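Exoribonuclease II, mitochondrial (Candida glabrata, PDB 6F3H) is a magnesium-binding mitochondrial exoribonuclease that probably degrades RNA from the 3' end as the nuclease component of the mtEXO degradosome. Local coordinates at residues Ala277-Asn281 against Asp282-His286; Ile317-Ile320 against Phe321-Ile324; Val371-Lys374 against Leu375-Thr378; Ser447-Val450 against Leu451-Ser454; Ser749-Tyr752 against Trp753-His757. The protein carries 1 engineered substitution. All blocks are in the same frame, centred on the assembly; numbering follows the deposited sequence.

Overall arrangement
The five contacts are local, each within one run of chain, and form two touching pairs plus a single one. Contacts 1 and 2 have centres about 13 Å apart: Val280 and Asn281, at the end of one helix, pack on Ile324, just beyond the end of another. Contacts 3 and 4 have centres about 12 Å apart, where Leu375 and Tyr376 lie on Val450 and Val453, and Tyr376 OH probably hydrogen-bonds Ser454 OG. Contact 5 stands alone, about 26 Å from contact 2 and 31 Å from contact 3, centre to centre. None includes the magnesium ligands Asp401 and Asp410; contact 5 comes to about 11 Å from the bound nucleic acid, nearest atoms.

Contact 1. Residues Ala277-Asn281 against Asp282-His286; sequences AKLVN and DKDYH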
loop_
_atom_site.group_PDB
_atom_site.type_symbol
_atom_site.label_atom_id
_atom_site.label_comp_id
_atom_site.label_asym_id
_atom_site.label_seq_id
_atom_site.Cartn_x
_atom_site.Cartn_y
_atom_site.Cartn_z
ATOM N N ALA A 277 -22.201 -26.620 -19.215
ATOM C CA ALA A 277 -21.748 -26.109 -20.497
ATOM C C ALA A 277 -22.846 -26.198 -21.544
ATOM O O ALA A 277 -22.929 -25.351 -22.438
ATOM C CB ALA A 277 -20.517 -26.885 -20.957
ATOM N N LYS A 278 -23.748 -27.160 -21.417
ATOM C CA LYS A 278 -24.813 -27.233 -22.398
ATOM C C LYS A 278 -25.707 -26.021 -22.268
ATOM O O LYS A 278 -25.972 -25.326 -23.253
ATOM C CB LYS A 278 -25.611 -28.511 -22.234
ATOM C CG LYS A 278 -26.238 -28.898 -23.541
ATOM C CD LYS A 278 -27.460 -29.747 -23.348
ATOM C CE LYS A 278 -27.599 -30.712 -24.508
ATOM N NZ LYS A 278 -26.558 -31.816 -24.487
ATOM N N LEU A 279 -26.128 -25.723 -21.035
ATOM C CA LEU A 279 -26.974 -24.564 -20.763
ATOM C C LEU A 279 -26.367 -23.285 -21.307
ATOM O O LEU A 279 -27.070 -22.424 -21.852
ATOM C CB LEU A 279 -27.177 -24.431 -19.258
ATOM C CG LEU A 279 -27.720 -25.679 -18.577
ATOM C CD1 LEU A 279 -27.753 -25.514 -17.092
ATOM C CD2 LEU A 279 -29.106 -25.886 -19.062
ATOM N N VAL A 280 -25.060 -23.139 -21.154
ATOM C CA VAL A 280 -24.374 -21.970 -21.673
ATOM C C VAL A 280 -24.447 -21.928 -23.194
ATOM O O VAL A 280 -24.701 -20.872 -23.786
ATOM C CB VAL A 280 -22.931 -21.986 -21.157
ATOM C CG1 VAL A 280 -22.131 -20.904 -21.791
ATOM C CG2 VAL A 280 -22.966 -21.825 -19.672
ATOM N N ASN A 281 -24.260 -23.077 -23.850
ATOM C CA ASN A 281 -24.265 -23.086 -25.303
ATOM C C ASN A 281 -25.660 -22.896 -25.844
ATOM O O ASN A 281 -25.837 -22.288 -26.902
ATOM C CB ASN A 281 -23.680 -24.386 -25.814
ATOM C CG ASN A 281 -22.315 -24.632 -25.275
ATOM O OD1 ASN A 281 -21.460 -23.741 -25.293
ATOM N ND2 ASN A 281 -22.082 -25.843 -24.791
ATOM N N ASP A 282 -26.655 -23.405 -25.135
ATOM C CA ASP A 282 -28.043 -23.167 -25.483
ATOM C C ASP A 282 -28.518 -21.806 -24.990
ATOM O O ASP A 282 -29.677 -21.439 -25.209
ATOM C CB ASP A 282 -28.910 -24.287 -24.911
ATOM C CG ASP A 282 -28.467 -25.655 -25.389
ATOM O OD1 ASP A 282 -27.755 -25.726 -26.411
ATOM O OD2 ASP A 282 -28.818 -26.669 -24.751
ATOM N N LYS A 283 -27.640 -21.039 -24.361
ATOM C CA LYS A 283 -27.951 -19.701 -23.896
ATOM C C LYS A 283 -29.123 -19.666 -22.921
ATOM O O LYS A 283 -29.800 -18.645 -22.793
ATOM C CB LYS A 283 -28.212 -18.750 -25.074
ATOM C CG LYS A 283 -27.165 -18.789 -26.167
ATOM C CD LYS A 283 -26.509 -17.425 -26.219
ATOM C CE LYS A 283 -25.813 -17.124 -27.537
ATOM N NZ LYS A 283 -24.411 -16.581 -27.333
ATOM N N ASP A 284 -29.369 -20.746 -22.186
ATOM C CA ASP A 284 -30.422 -20.685 -21.169
ATOM C C ASP A 284 -29.785 -20.300 -19.840
ATOM O O ASP A 284 -29.391 -21.130 -19.031
ATOM C CB ASP A 284 -31.176 -22.002 -21.053
ATOM C CG ASP A 284 -32.026 -22.084 -19.766
ATOM O OD1 ASP A 284 -32.351 -21.021 -19.185
ATOM O OD2 ASP A 284 -32.428 -23.211 -19.383
ATOM N N TYR A 285 -29.704 -19.001 -19.632
ATOM C CA TYR A 285 -29.061 -18.494 -18.444
ATOM C C TYR A 285 -29.951 -18.626 -17.234
ATOM O O TYR A 285 -29.464 -18.548 -16.106
ATOM C CB TYR A 285 -28.649 -17.051 -18.713
ATOM C CG TYR A 285 -27.794 -16.965 -19.959
ATOM C CD1 TYR A 285 -26.696 -17.808 -20.126
ATOM C CD2 TYR A 285 -28.099 -16.083 -20.981
ATOM C CE1 TYR A 285 -25.923 -17.757 -21.265
ATOM C CE2 TYR A 285 -27.327 -16.018 -22.125
ATOM C CZ TYR A 285 -26.241 -16.858 -22.262
ATOM O OH TYR A 285 -25.462 -16.809 -23.394
ATOM N N HIS A 286 -31.233 -18.881 -17.450
ATOM C CA HIS A 286 -32.171 -18.957 -16.343
ATOM C C HIS A 286 -31.878 -20.140 -15.411
ATOM O O HIS A 286 -31.800 -19.980 -14.188
ATOM C CB HIS A 286 -33.574 -19.018 -16.929
ATOM C CG HIS A 286 -34.615 -19.336 -15.926
ATOM N ND1 HIS A 286 -35.050 -20.623 -15.707
ATOM C CD2 HIS A 286 -35.295 -18.544 -15.063
ATOM C CE1 HIS A 286 -35.963 -20.610 -14.755
ATOM N NE2 HIS A 286 -36.130 -19.363 -14.345
#
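Asp282 folds back over the last turn of helix 251-281 and leans on Lys278. Its CB lies 3.5 Å from Lys278 O, the same carbonyl that takes the hydrogen bond from Asp282 N (2.8 Å, 164°). CG stays beside the Lys278 O atom because it is turned anti to the carbonyl carbon of Asp282 (chi1 -57°), next to the backbone N. At the tip, OD1 remains near Lys278 O and the carbonyl carbon of Asn281, while OD2 reaches the aliphatic part of the lysine, 3.6 Å from Lys278 CG. The two side chains cross at a slant, and the lysine chain then bends away: Lys278 NZ is 5.6 Å from Asp282 OD2, so the attraction between the charges is at most long-range. The chain leaves the helix at Lys283, whose phi is positive (58°). Two backbone bonds run back into the turn, from Asp284 N to Leu279 O (2.9 Å) and, more weakly, from Lys283 N to Val280 O. Asp284 then stands at the N-cap of the following helix: its OD1 accepts weakly from His286 N (3.0 Å), and its OD2 is bonded to Ser287 OG. Leu279 and Val280 pack on Ile288 of that helix, while Asn281 OD1 accepts from Asp325 N. A Schellman motif thus closes helix 251-281, and after three intervening residues, the last of them the aspartate N-cap, helix 285-291 begins.

Contact 2. Residues Ile317-Ile320 against Phe321-Ile324; sequences ISKI and FRHI
Ile317 and Phe321 lie side by side on the buried flank of helix 311-322, CG2 of the isoleucine 3.7 Å from CE2 of the ring. Ile317 CG2 is the branch placed anti to the backbone N, and it touches the ring at CE2 and CD2. A second apolar pair follows at the helix end, where Ile320 CG2 meets Ile324 CD1 at 3.7 Å. Phe321 N donates to Ile317 O (3.0 Å) in a nearly straight bond. His323 marks the end of the regular winding: its ND1 donates to Lys319 O (2.6 Å, 173°), the oxygen lying in the imidazole plane while the donor stands well above the carbonyl plane. His323 N also bonds Ile320 O (3.0 Å). The polar flank is looser. Lys319 and the exposed Arg322 run alongside, two positive groups near each other, with Lys319 NZ at the guanidinium edge, 3.5 Å from Arg322 NH2; Lys319 also has a cation-pi contact with Tyr270. Around the apolar flank, Phe321 packs on Leu336, Cys337 and Leu340 of helix 334-343, Ile317 on Leu298 and Tyr302 of helix 293-303, and Ile324 on helix 251-281.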
loop_
_atom_site.group_PDB
_atom_site.type_symbol
_atom_site.label_atom_id
_atom_site.label_comp_id
_atom_site.label_asym_id
_atom_site.label_seq_id
_atom_site.Cartn_x
_atom_site.Cartn_y
_atom_site.Cartn_z
ATOM N N ILE A 317 -11.794 -25.232 -14.018
ATOM C CA ILE A 317 -12.224 -24.126 -14.860
ATOM C C ILE A 317 -11.775 -24.333 -16.294
ATOM O O ILE A 317 -12.490 -23.983 -17.232
ATOM C CB ILE A 317 -11.694 -22.813 -14.269
ATOM C CG1 ILE A 317 -12.523 -22.435 -13.030
ATOM C CG2 ILE A 317 -11.653 -21.759 -15.315
ATOM C CD1 ILE A 317 -11.994 -21.313 -12.202
ATOM N N SER A 318 -10.591 -24.917 -16.494
ATOM C CA SER A 318 -10.145 -25.233 -17.849
ATOM C C SER A 318 -11.114 -26.184 -18.532
ATOM O O SER A 318 -11.502 -25.971 -19.688
ATOM C CB SER A 318 -8.749 -25.856 -17.805
ATOM O OG SER A 318 -7.776 -24.911 -17.400
ATOM N N LYS A 319 -11.561 -27.210 -17.801
ATOM C CA LYS A 319 -12.495 -28.192 -18.340
ATOM C C LYS A 319 -13.804 -27.541 -18.740
ATOM O O LYS A 319 -14.380 -27.855 -19.786
ATOM C CB LYS A 319 -12.734 -29.282 -17.296
ATOM C CG LYS A 319 -11.659 -30.375 -17.258
ATOM C CD LYS A 319 -11.660 -31.189 -15.981
ATOM C CE LYS A 319 -11.113 -32.585 -16.232
ATOM N NZ LYS A 319 -10.376 -32.702 -17.522
ATOM N N ILE A 320 -14.286 -26.624 -17.920
ATOM C CA ILE A 320 -15.527 -25.928 -18.224
ATOM C C ILE A 320 -15.393 -25.091 -19.487
ATOM O O ILE A 320 -16.246 -25.140 -20.373
ATOM C CB ILE A 320 -15.923 -25.046 -17.040
ATOM C CG1 ILE A 320 -16.191 -25.912 -15.825
ATOM C CG2 ILE A 320 -17.109 -24.216 -17.420
ATOM C CD1 ILE A 320 -16.711 -25.143 -14.697
ATOM N N PHE A 321 -14.343 -24.289 -19.583
ATOM C CA PHE A 321 -14.167 -23.521 -20.799
ATOM C C PHE A 321 -14.024 -24.444 -21.982
ATOM O O PHE A 321 -14.544 -24.166 -23.062
ATOM C CB PHE A 321 -12.935 -22.637 -20.700
ATOM C CG PHE A 321 -13.116 -21.441 -19.821
ATOM C CD1 PHE A 321 -14.343 -20.862 -19.668
ATOM C CD2 PHE A 321 -12.038 -20.867 -19.192
ATOM C CE1 PHE A 321 -14.500 -19.763 -18.886
ATOM C CE2 PHE A 321 -12.199 -19.760 -18.406
ATOM C CZ PHE A 321 -13.436 -19.216 -18.256
ATOM N N ARG A 322 -13.344 -25.570 -21.784
ATOM C CA ARG A 322 -13.155 -26.509 -22.879
ATOM C C ARG A 322 -14.491 -27.031 -23.370
ATOM O O ARG A 322 -14.632 -27.373 -24.540
ATOM C CB ARG A 322 -12.237 -27.654 -22.431
ATOM C CG ARG A 322 -11.681 -28.452 -23.584
ATOM C CD ARG A 322 -10.916 -29.758 -23.297
ATOM N NE ARG A 322 -11.056 -30.400 -21.993
ATOM C CZ ARG A 322 -12.008 -31.274 -21.703
ATOM N NH1 ARG A 322 -12.926 -31.560 -22.617
ATOM N NH2 ARG A 322 -12.050 -31.852 -20.504
ATOM N N HIS A 323 -15.490 -27.059 -22.515
ATOM C CA HIS A 323 -16.799 -27.535 -22.910
ATOM C C HIS A 323 -17.722 -26.450 -23.433
ATOM O O HIS A 323 -18.897 -26.738 -23.660
ATOM C CB HIS A 323 -17.464 -28.248 -21.752
ATOM C CG HIS A 323 -16.929 -29.619 -21.518
ATOM N ND1 HIS A 323 -15.776 -29.850 -20.803
ATOM C CD2 HIS A 323 -17.353 -30.826 -21.948
ATOM C CE1 HIS A 323 -15.532 -31.145 -20.768
ATOM N NE2 HIS A 323 -16.473 -31.759 -21.460
ATOM N N ILE A 324 -17.270 -25.204 -23.557
ATOM C CA ILE A 324 -18.127 -24.108 -24.004
ATOM C C ILE A 324 -17.603 -23.564 -25.325
ATOM O O ILE A 324 -16.425 -23.211 -25.424
ATOM C CB ILE A 324 -18.213 -22.993 -22.948
ATOM C CG1 ILE A 324 -18.961 -23.491 -21.721
ATOM C CG2 ILE A 324 -18.949 -21.808 -23.509
ATOM C CD1 ILE A 324 -18.609 -22.774 -20.506
#

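Contact 3. Residues Val371-Lys374 against Leu375-Thr378; sequences VEQK and LYDT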
loop_
_atom_site.group_PDB
_atom_site.type_symbol
_atom_site.label_atom_id
_atom_site.label_comp_id
_atom_site.label_asym_id
_atom_site.label_seq_id
_atom_site.Cartn_x
_atom_site.Cartn_y
_atom_site.Cartn_z
ATOM N N VAL A 371 -20.224 -7.095 9.551
ATOM C CA VAL A 371 -20.558 -6.953 10.963
ATOM C C VAL A 371 -20.119 -5.583 11.470
ATOM O O VAL A 371 -20.859 -4.878 12.169
ATOM C CB VAL A 371 -19.891 -8.086 11.769
ATOM C CG1 VAL A 371 -19.932 -7.789 13.268
ATOM C CG2 VAL A 371 -20.516 -9.443 11.440
ATOM N N GLU A 372 -18.893 -5.195 11.122
ATOM C CA GLU A 372 -18.325 -3.960 11.637
ATOM C C GLU A 372 -19.096 -2.753 11.141
ATOM O O GLU A 372 -19.396 -1.850 11.923
ATOM C CB GLU A 372 -16.849 -3.884 11.250
ATOM C CG GLU A 372 -16.038 -5.046 11.840
ATOM C CD GLU A 372 -14.644 -5.187 11.252
ATOM O OE1 GLU A 372 -14.386 -4.632 10.158
ATOM O OE2 GLU A 372 -13.801 -5.852 11.900
ATOM N N GLN A 373 -19.513 -2.759 9.873
ATOM C CA GLN A 373 -20.224 -1.595 9.358
ATOM C C GLN A 373 -21.624 -1.499 9.938
ATOM O O GLN A 373 -22.195 -0.407 9.972
ATOM C CB GLN A 373 -20.301 -1.630 7.831
ATOM C CG GLN A 373 -20.702 -0.290 7.214
ATOM C CD GLN A 373 -19.499 0.645 7.008
ATOM O OE1 GLN A 373 -18.430 0.427 7.577
ATOM N NE2 GLN A 373 -19.678 1.690 6.196
ATOM N N LYS A 374 -22.166 -2.609 10.439
ATOM C CA LYS A 374 -23.379 -2.526 11.243
ATOM C C LYS A 374 -23.141 -1.727 12.522
ATOM O O LYS A 374 -24.058 -1.078 13.028
ATOM C CB LYS A 374 -23.887 -3.932 11.556
ATOM C CG LYS A 374 -24.420 -4.688 10.338
ATOM C CD LYS A 374 -25.593 -5.623 10.683
ATOM C CE LYS A 374 -26.730 -4.895 11.416
ATOM N NZ LYS A 374 -28.039 -5.622 11.304
ATOM N N LEU A 375 -21.925 -1.764 13.053
ATOM C CA LEU A 375 -21.569 -0.883 14.159
ATOM C C LEU A 375 -21.361 0.545 13.677
ATOM O O LEU A 375 -21.868 1.495 14.280
ATOM C CB LEU A 375 -20.298 -1.405 14.830
ATOM C CG LEU A 375 -19.628 -0.748 16.035
ATOM C CD1 LEU A 375 -18.489 -1.615 16.537
ATOM C CD2 LEU A 375 -19.034 0.553 15.633
ATOM N N TYR A 376 -20.577 0.710 12.613
ATOM C CA TYR A 376 -20.233 2.037 12.125
ATOM C C TYR A 376 -21.464 2.840 11.764
ATOM O O TYR A 376 -21.508 4.056 11.974
ATOM C CB TYR A 376 -19.349 1.930 10.892
ATOM C CG TYR A 376 -17.883 2.014 11.185
ATOM C CD1 TYR A 376 -17.364 1.542 12.369
ATOM C CD2 TYR A 376 -17.021 2.611 10.278
ATOM C CE1 TYR A 376 -16.016 1.624 12.627
ATOM C CE2 TYR A 376 -15.680 2.723 10.531
ATOM C CZ TYR A 376 -15.171 2.229 11.705
ATOM O OH TYR A 376 -13.807 2.338 11.943
ATOM N N ASP A 377 -22.465 2.184 11.196
ATOM C CA ASP A 377 -23.662 2.902 10.794
ATOM C C ASP A 377 -24.396 3.476 11.993
ATOM O O ASP A 377 -25.002 4.548 11.892
ATOM C CB ASP A 377 -24.573 1.980 9.996
ATOM C CG ASP A 377 -23.990 1.632 8.646
ATOM O OD1 ASP A 377 -23.027 2.320 8.240
ATOM O OD2 ASP A 377 -24.474 0.669 8.007
ATOM N N THR A 378 -24.360 2.789 13.130
ATOM C CA THR A 378 -25.070 3.267 14.305
ATOM C C THR A 378 -24.137 3.804 15.379
ATOM O O THR A 378 -24.589 4.081 16.492
ATOM C CB THR A 378 -25.953 2.167 14.892
ATOM O OG1 THR A 378 -26.378 2.572 16.198
ATOM C CG2 THR A 378 -25.191 0.855 14.996
#
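Helix 369-378, which packs against helix 449-456, brings Gln373 into touch with both Tyr376 and Asp377 one turn further on. Gln373 CG is set anti to the backbone N (chi1 -165°), and a bend at chi2 (85°) swings the amide forward, toward the next turn. Its OE1 thereby sits 3.7 Å from Tyr376 CD2 and 3.8 Å from Tyr376 CB. Amide and phenol planes differ by only 29°, although the side chains as a whole cross near a right angle. On its other neighbour the contact is through carbon: Gln373 CG is 3.6 Å from Asp377 OD1, with the carboxylate plane turned steeply against the amide. Backbone bonds hold this geometry, Tyr376 N to Glu372 O and Asp377 N to Gln373 O, both 2.9 Å, while Leu375 N is held weakly by Val371 O and Glu372 O. The polar tips find their partners on other parts of the chain: Gln373 OE1 accepts from Arg457 NH2, Glu372 OE1 forms a salt bridge with Lys456, and Tyr376 OH bonds Met470 O and Ser454 OG. Gln373 and Tyr376 meet by van der Waals contact, their polar ends being bonded to other residues, and these bonds probably limit the rotation of both groups.

Contact 4. Residues Ser447-Val450 against Leu451-Ser454; sequences SDDV and LRVS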
loop_
_atom_site.group_PDB
_atom_site.type_symbol
_atom_site.label_atom_id
_atom_site.label_comp_id
_atom_site.label_asym_id
_atom_site.label_seq_id
_atom_site.Cartn_x
_atom_site.Cartn_y
_atom_site.Cartn_z
ATOM N N SER A 447 -9.705 0.153 24.737
ATOM C CA SER A 447 -10.930 -0.533 25.116
ATOM C C SER A 447 -12.051 -0.341 24.104
ATOM O O SER A 447 -13.030 -1.091 24.137
ATOM C CB SER A 447 -11.405 -0.052 26.494
ATOM N N ASP A 448 -11.927 0.642 23.213
ATOM C CA ASP A 448 -13.034 1.104 22.386
ATOM C C ASP A 448 -13.202 0.290 21.114
ATOM O O ASP A 448 -12.227 -0.014 20.421
ATOM C CB ASP A 448 -12.830 2.579 22.016
ATOM C CG ASP A 448 -14.012 3.168 21.245
ATOM O OD1 ASP A 448 -14.319 2.664 20.137
ATOM O OD2 ASP A 448 -14.622 4.147 21.728
ATOM N N ASP A 449 -14.464 0.001 20.782
ATOM C CA ASP A 449 -14.773 -0.755 19.574
ATOM C C ASP A 449 -14.414 0.040 18.337
ATOM O O ASP A 449 -13.581 -0.381 17.524
ATOM C CB ASP A 449 -16.264 -1.104 19.520
ATOM C CG ASP A 449 -16.669 -2.144 20.534
ATOM O OD1 ASP A 449 -15.776 -2.825 21.097
ATOM O OD2 ASP A 449 -17.894 -2.263 20.767
ATOM N N VAL A 450 -15.034 1.208 18.188
ATOM C CA VAL A 450 -14.825 1.989 16.982
ATOM C C VAL A 450 -13.351 2.268 16.785
ATOM O O VAL A 450 -12.869 2.349 15.651
ATOM C CB VAL A 450 -15.654 3.277 17.039
ATOM C CG1 VAL A 450 -15.371 4.150 15.824
ATOM C CG2 VAL A 450 -17.122 2.919 17.118
ATOM N N LEU A 451 -12.603 2.378 17.867
ATOM C CA LEU A 451 -11.203 2.685 17.667
ATOM C C LEU A 451 -10.432 1.460 17.205
ATOM O O LEU A 451 -9.630 1.549 16.270
ATOM C CB LEU A 451 -10.607 3.246 18.949
ATOM C CG LEU A 451 -9.114 3.533 18.853
ATOM C CD1 LEU A 451 -8.896 4.666 17.852
ATOM C CD2 LEU A 451 -8.559 3.911 20.221
ATOM N N ARG A 452 -10.678 0.311 17.833
ATOM C CA ARG A 452 -10.025 -0.917 17.398
ATOM C C ARG A 452 -10.307 -1.186 15.932
ATOM O O ARG A 452 -9.408 -1.535 15.161
ATOM C CB ARG A 452 -10.528 -2.095 18.215
ATOM C CG ARG A 452 -10.106 -2.204 19.649
ATOM C CD ARG A 452 -10.667 -3.532 20.197
ATOM N NE ARG A 452 -11.915 -3.959 19.529
ATOM C CZ ARG A 452 -12.014 -4.893 18.572
ATOM N NH1 ARG A 452 -13.204 -5.180 18.051
ATOM N NH2 ARG A 452 -10.937 -5.530 18.117
ATOM N N VAL A 453 -11.568 -1.045 15.537
ATOM C CA VAL A 453 -11.929 -1.267 14.148
ATOM C C VAL A 453 -11.182 -0.300 13.250
ATOM O O VAL A 453 -10.642 -0.679 12.205
ATOM C CB VAL A 453 -13.443 -1.109 13.979
ATOM C CG1 VAL A 453 -13.809 -1.228 12.516
ATOM C CG2 VAL A 453 -14.143 -2.111 14.822
ATOM N N SER A 454 -11.140 0.965 13.647
ATOM C CA SER A 454 -10.532 1.973 12.803
ATOM C C SER A 454 -9.084 1.627 12.557
ATOM O O SER A 454 -8.638 1.540 11.411
ATOM C CB SER A 454 -10.644 3.325 13.491
ATOM O OG SER A 454 -11.997 3.581 13.803
#
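Backbone geometry changes from extended to helical just after Asp448 (psi 139°), and regular bonds start at once: Arg452 N to Asp448 O (3.0 Å) and Val453 N to Asp449 O (2.9 Å, 177°). The side chain of Asp448 supplies an acceptor for the first turn. Its OD1 takes Leu451 N at 2.9 Å, met from above the carboxylate plane, with CG turned anti to the backbone N (chi1 -175°) to bring the oxygen over the helix start. Asp448 CB also packs on Leu451 CB (3.8 Å), the two side chains crossing at about a right angle. The negative group at this end would be favoured by the helix dipole. Arg452 lays its CG beside Asp448 O, but Asp449 OD1 and Arg452 NE stay 4.3 Å apart, beyond salt-bridge range. Deeper along the helix, Val450 O accepts from Ser454 N (3.0 Å), and Val450 and Val453 pack on helix 369-378. Glu437 OE1 accepts from the backbone N of both Ser447 and Asp448, just before the helix. The whole is a classic aspartate N-cap, here opening helix 449-456 within the RNB domain.

Contact 5. Residues Ser749-Tyr752 against Trp753-His757; sequences SSTY and WTLKH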
loop_
_atom_site.group_PDB
_atom_site.type_symbol
_atom_site.label_atom_id
_atom_site.label_comp_id
_atom_site.label_asym_id
_atom_site.label_seq_id
_atom_site.Cartn_x
_atom_site.Cartn_y
_atom_site.Cartn_z
ATOM N N SER A 749 -7.140 -2.021 -9.758
ATOM C CA SER A 749 -8.402 -1.476 -10.253
ATOM C C SER A 749 -8.208 -0.420 -11.331
ATOM O O SER A 749 -8.907 -0.414 -12.351
ATOM C CB SER A 749 -9.180 -0.847 -9.117
ATOM O OG SER A 749 -10.418 -0.417 -9.634
ATOM N N SER A 750 -7.296 0.509 -11.105
ATOM C CA SER A 750 -7.098 1.556 -12.087
ATOM C C SER A 750 -6.593 0.979 -13.389
ATOM O O SER A 750 -7.034 1.377 -14.469
ATOM C CB SER A 750 -6.139 2.584 -11.526
ATOM O OG SER A 750 -6.696 3.211 -10.378
ATOM N N THR A 751 -5.667 0.035 -13.308
ATOM C CA THR A 751 -5.285 -0.746 -14.481
ATOM C C THR A 751 -6.495 -1.356 -15.165
ATOM O O THR A 751 -6.629 -1.288 -16.390
ATOM C CB THR A 751 -4.317 -1.821 -14.088
ATOM O OG1 THR A 751 -3.208 -1.201 -13.440
ATOM C CG2 THR A 751 -3.844 -2.485 -15.292
ATOM N N TYR A 752 -7.370 -2.006 -14.390
ATOM C CA TYR A 752 -8.541 -2.620 -14.995
ATOM C C TYR A 752 -9.265 -1.604 -15.835
ATOM O O TYR A 752 -9.626 -1.884 -16.977
ATOM C CB TYR A 752 -9.468 -3.180 -13.922
ATOM C CG TYR A 752 -10.880 -3.530 -14.380
ATOM C CD1 TYR A 752 -11.118 -4.588 -15.254
ATOM C CD2 TYR A 752 -11.978 -2.837 -13.904
ATOM C CE1 TYR A 752 -12.420 -4.927 -15.649
ATOM C CE2 TYR A 752 -13.280 -3.172 -14.301
ATOM C CZ TYR A 752 -13.496 -4.197 -15.162
ATOM O OH TYR A 752 -14.812 -4.430 -15.481
ATOM N N TRP A 753 -9.407 -0.381 -15.312
ATOM C CA TRP A 753 -10.156 0.661 -16.001
ATOM C C TRP A 753 -9.352 1.305 -17.128
ATOM O O TRP A 753 -9.915 1.633 -18.178
ATOM C CB TRP A 753 -10.630 1.714 -15.009
ATOM C CG TRP A 753 -11.685 1.222 -14.067
ATOM C CD1 TRP A 753 -11.540 1.019 -12.734
ATOM C CD2 TRP A 753 -13.041 0.849 -14.383
ATOM N NE1 TRP A 753 -12.723 0.572 -12.191
ATOM C CE2 TRP A 753 -13.654 0.450 -13.183
ATOM C CE3 TRP A 753 -13.790 0.825 -15.555
ATOM C CZ2 TRP A 753 -14.973 0.028 -13.120
ATOM C CZ3 TRP A 753 -15.109 0.405 -15.489
ATOM C CH2 TRP A 753 -15.684 0.010 -14.280
ATOM N N THR A 754 -8.060 1.554 -16.926
ATOM C CA THR A 754 -7.234 1.981 -18.048
ATOM C C THR A 754 -7.439 1.061 -19.233
ATOM O O THR A 754 -7.736 1.516 -20.342
ATOM C CB THR A 754 -5.763 1.965 -17.666
ATOM O OG1 THR A 754 -5.574 2.751 -16.496
ATOM C CG2 THR A 754 -4.927 2.527 -18.786
ATOM N N LEU A 755 -7.325 -0.256 -18.997
ATOM C CA LEU A 755 -7.398 -1.229 -20.083
ATOM C C LEU A 755 -8.803 -1.337 -20.657
ATOM O O LEU A 755 -8.969 -1.380 -21.880
ATOM C CB LEU A 755 -6.933 -2.594 -19.602
ATOM C CG LEU A 755 -5.507 -2.739 -19.067
ATOM C CD1 LEU A 755 -5.150 -4.206 -18.916
ATOM C CD2 LEU A 755 -4.497 -2.047 -19.936
ATOM N N LYS A 756 -9.827 -1.360 -19.795
ATOM C CA LYS A 756 -11.205 -1.465 -20.276
ATOM C C LYS A 756 -11.533 -0.318 -21.220
ATOM O O LYS A 756 -12.339 -0.472 -22.142
ATOM C CB LYS A 756 -12.171 -1.474 -19.082
ATOM C CG LYS A 756 -13.616 -1.925 -19.354
ATOM C CD LYS A 756 -14.301 -2.550 -18.102
ATOM C CE LYS A 756 -15.803 -2.904 -18.339
ATOM N NZ LYS A 756 -16.711 -2.774 -17.125
ATOM N N HIS A 757 -10.883 0.821 -21.030
ATOM C CA HIS A 757 -11.047 1.940 -21.941
ATOM C C HIS A 757 -10.302 1.699 -23.245
ATOM O O HIS A 757 -10.846 1.911 -24.332
ATOM C CB HIS A 757 -10.540 3.207 -21.275
ATOM C CG HIS A 757 -10.181 4.275 -22.247
ATOM N ND1 HIS A 757 -11.134 4.991 -22.935
ATOM C CD2 HIS A 757 -8.981 4.750 -22.649
ATOM C CE1 HIS A 757 -10.534 5.865 -23.721
ATOM N NE2 HIS A 757 -9.228 5.742 -23.564
#
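A T-shaped aromatic pair between sequence neighbours, Tyr752 and Trp753, occupies a buried part of the long helix 725-761. The tyrosine presents its edge to the indole face, the ring centroid lying 4.8 Å from that of the six-membered ring and the planes meeting at 64°. Tyr752 CD2 stands over the middle of the indole, 3.8 Å from Trp753 CE2. Their first torsions differ: Tyr752 CG is anti to the backbone N (chi1 165°), Trp753 CG beside it (chi1 -69°), and the two side chains slant across each other. Lys756, one turn on, runs alongside the tyrosine; its CD is 3.5 Å from Tyr752 CZ, and its NZ donates to Tyr752 OH at 3.0 Å. That phenol also has a weak bond with Ser351 O, so the hydroxyl has two partners, one of them weak. Ser750 O takes two donors from one residue, Thr754 N (2.7 Å), nearly in line with the carbonyl, and Thr754 OG1 (2.9 Å) from above its plane. The hydroxyl of this buried threonine is thus satisfied by its own helix. Thr751 CG2 lies alongside Leu755 CG, 4.1 Å away. Asp465 OD1 binds both Ser749 OG and Trp753 NE1, linking the indole and the serine to the same carboxylate, while Trp753 packs on Val581 and Leu583 of strand 580-584 and Thr754 on Val581 and on Tyr788.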